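Local coordinates for protein tissue factor pathway inhibitor 2 (Homo sapiens, PDB 1ZR0) that inhibits trypsin, plasmin and factor VIIa/tissue factor, and factor Xa weakly, as a whole protein of three inhibitory domains, of which this chain is the first Kunitz domain, at residues L21-Y26 with C34-Y39. Numbering follows the deposited sequence.
Sequences LLLRYY and CRQFLY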
# COMPACT_ATOMS: atom_id res chain seq x y z
N LEU B 21 -2.78 -4.20 -4.21
CA LEU B 21 -3.65 -4.94 -5.15
C LEU B 21 -2.77 -5.65 -6.14
O LEU B 21 -2.47 -5.15 -7.21
CB LEU B 21 -4.61 -4.01 -5.88
CG LEU B 21 -5.74 -3.44 -5.02
CD1 LEU B 21 -6.41 -2.21 -5.82
CD2 LEU B 21 -6.72 -4.36 -4.37
N LEU B 22 -2.21 -6.82 -5.75
CA LEU B 22 -1.27 -7.52 -6.59
C LEU B 22 -1.94 -8.69 -7.36
O LEU B 22 -2.59 -9.52 -6.76
CB LEU B 22 -0.15 -8.07 -5.70
CG LEU B 22 0.63 -7.03 -4.93
CD1 LEU B 22 1.44 -7.75 -3.89
CD2 LEU B 22 1.45 -6.23 -5.88
N LEU B 23 -1.82 -8.73 -8.70
CA LEU B 23 -2.48 -9.74 -9.46
C LEU B 23 -1.84 -11.13 -9.20
O LEU B 23 -0.63 -11.31 -9.42
CB LEU B 23 -2.35 -9.41 -10.93
CG LEU B 23 -3.20 -10.23 -11.91
CD1 LEU B 23 -4.66 -10.22 -11.55
CD2 LEU B 23 -3.02 -9.54 -13.33
N ARG B 24 -2.67 -12.04 -8.72
CA ARG B 24 -2.29 -13.44 -8.43
C ARG B 24 -3.38 -14.34 -8.95
O ARG B 24 -4.48 -13.91 -9.36
CB ARG B 24 -2.12 -13.61 -6.91
CG ARG B 24 -0.95 -12.83 -6.22
CD ARG B 24 0.42 -13.21 -6.77
NE ARG B 24 1.46 -12.48 -6.08
CZ ARG B 24 1.86 -12.77 -4.85
NH1 ARG B 24 1.44 -13.86 -4.21
NH2 ARG B 24 2.84 -12.03 -4.31
N TYR B 25 -3.13 -15.64 -8.86
CA TYR B 25 -4.08 -16.64 -9.29
C TYR B 25 -4.43 -17.59 -8.20
O TYR B 25 -3.64 -17.82 -7.31
CB TYR B 25 -3.51 -17.41 -10.44
CG TYR B 25 -3.34 -16.53 -11.67
CD1 TYR B 25 -2.25 -15.72 -11.82
CD2 TYR B 25 -4.33 -16.55 -12.63
CE1 TYR B 25 -2.16 -14.86 -12.91
CE2 TYR B 25 -4.23 -15.77 -13.76
CZ TYR B 25 -3.15 -14.95 -13.90
OH TYR B 25 -3.11 -14.12 -15.00
N TYR B 26 -5.67 -18.08 -8.22
CA TYR B 26 -6.11 -19.04 -7.20
C TYR B 26 -6.99 -20.12 -7.88
O TYR B 26 -7.61 -19.88 -8.90
CB TYR B 26 -6.85 -18.45 -5.99
CG TYR B 26 -8.25 -18.04 -6.36
CD1 TYR B 26 -8.46 -16.91 -7.16
CD2 TYR B 26 -9.33 -18.78 -5.99
CE1 TYR B 26 -9.75 -16.57 -7.55
CE2 TYR B 26 -10.63 -18.41 -6.33
CZ TYR B 26 -10.82 -17.33 -7.14
OH TYR B 26 -12.13 -17.01 -7.50
N CYS B 34 -8.51 -22.08 -12.61
CA CYS B 34 -7.55 -21.10 -12.05
C CYS B 34 -8.01 -19.68 -12.47
O CYS B 34 -8.22 -19.42 -13.65
CB CYS B 34 -6.18 -21.36 -12.51
SG CYS B 34 -5.68 -23.01 -11.89
N ARG B 35 -8.33 -18.88 -11.48
CA ARG B 35 -8.93 -17.53 -11.68
C ARG B 35 -7.99 -16.47 -11.10
O ARG B 35 -7.18 -16.76 -10.29
CB ARG B 35 -10.31 -17.38 -11.06
CG ARG B 35 -11.50 -18.34 -11.64
CD ARG B 35 -12.75 -18.26 -10.77
NE ARG B 35 -13.41 -16.95 -10.94
CZ ARG B 35 -14.41 -16.48 -10.21
NH1 ARG B 35 -15.03 -17.20 -9.22
NH2 ARG B 35 -14.85 -15.27 -10.50
N GLN B 36 -8.10 -15.21 -11.56
CA GLN B 36 -7.29 -14.13 -10.96
C GLN B 36 -7.93 -13.52 -9.73
O GLN B 36 -9.14 -13.48 -9.55
CB GLN B 36 -7.07 -12.99 -12.04
CG GLN B 36 -5.99 -13.17 -13.02
CD GLN B 36 -6.18 -12.45 -14.38
OE1 GLN B 36 -5.26 -12.35 -15.18
NE2 GLN B 36 -7.39 -11.91 -14.61
N PHE B 37 -7.09 -13.02 -8.81
CA PHE B 37 -7.56 -12.19 -7.77
C PHE B 37 -6.50 -11.10 -7.48
O PHE B 37 -5.38 -11.18 -7.91
CB PHE B 37 -7.96 -12.98 -6.48
CG PHE B 37 -6.78 -13.54 -5.65
CD1 PHE B 37 -5.96 -14.55 -6.07
CD2 PHE B 37 -6.57 -13.06 -4.39
CE1 PHE B 37 -4.96 -15.05 -5.28
CE2 PHE B 37 -5.58 -13.50 -3.59
CZ PHE B 37 -4.74 -14.55 -4.02
N LEU B 38 -6.85 -10.16 -6.61
CA LEU B 38 -5.91 -9.12 -6.20
C LEU B 38 -5.53 -9.31 -4.70
O LEU B 38 -6.38 -9.19 -3.78
CB LEU B 38 -6.61 -7.70 -6.41
CG LEU B 38 -6.88 -7.32 -7.88
CD1 LEU B 38 -7.70 -5.99 -7.93
CD2 LEU B 38 -5.70 -7.43 -8.78
N TYR B 39 -4.28 -9.74 -4.52
CA TYR B 39 -3.71 -10.04 -3.24
C TYR B 39 -3.15 -8.82 -2.59
O TYR B 39 -2.57 -7.96 -3.25
CB TYR B 39 -2.62 -11.09 -3.54
CG TYR B 39 -1.77 -11.51 -2.39
CD1 TYR B 39 -2.34 -12.08 -1.27
CD2 TYR B 39 -0.41 -11.43 -2.49
CE1 TYR B 39 -1.51 -12.53 -0.19
CE2 TYR B 39 0.42 -11.85 -1.47
CZ TYR B 39 -0.14 -12.39 -0.33
OH TYR B 39 0.80 -12.86 0.63
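CD2 of the Tyr39 ring lies over one face of the Arg24 guanidinium, toward its rim, and is 3.5 Å from CZ of Arg24. The two planes are 44° apart, so the contact is inclined and not a flat stack. Arg24 gets there by a bend at chi2 (-60°), which folds its chain across the Tyr39 side chain. Arg24 NH1 is hydrogen-bonded to Asn48 OD1, and Tyr39 OH to Glu43 O.

On the same side of the sheet, the rings of Tyr26 and Phe37 meet obliquely with nearly perpendicular planes. CD1 of Tyr26 is 3.6 Å from CD1 of Phe37. The Tyr26 ring has Gln36 O at its edge, and the Phe37 ring has the Tyr25 carbonyl at its edge. Both side chains also touch Leu13.

The other side carries Leu23, Tyr25, Gln36 and Leu38. Gln36 runs beside the Tyr25 ring, its CG 3.2 Å from CE2 of Tyr25. Tyr25 OH and Gln36 OE1 lie 2.8 Å apart, close enough for a weak hydrogen bond. CD1 of Leu23 packs on CG of Gln36 at 3.6 Å.

Six backbone hydrogen bonds join the antiparallel strands, in the pairs Leu22–Tyr39, Arg24–Phe37 and Tyr26–Arg35. This is the central hairpin of the Kunitz fold, tied to helix 52-58 by the Cys34–Cys55 disulfide. The Leu21 backbone is hydrogen-bonded to the chain of another protein, and Leu23 N to one of its aromatic side chains. These residues follow Arg19–Ala20, probably the reactive bond. The chemistry implies a backbone-bonded hairpin, with aromatic rings and a hydrogen-bonded arginine on one side and two leucines, Tyr25 and Gln36 on the other.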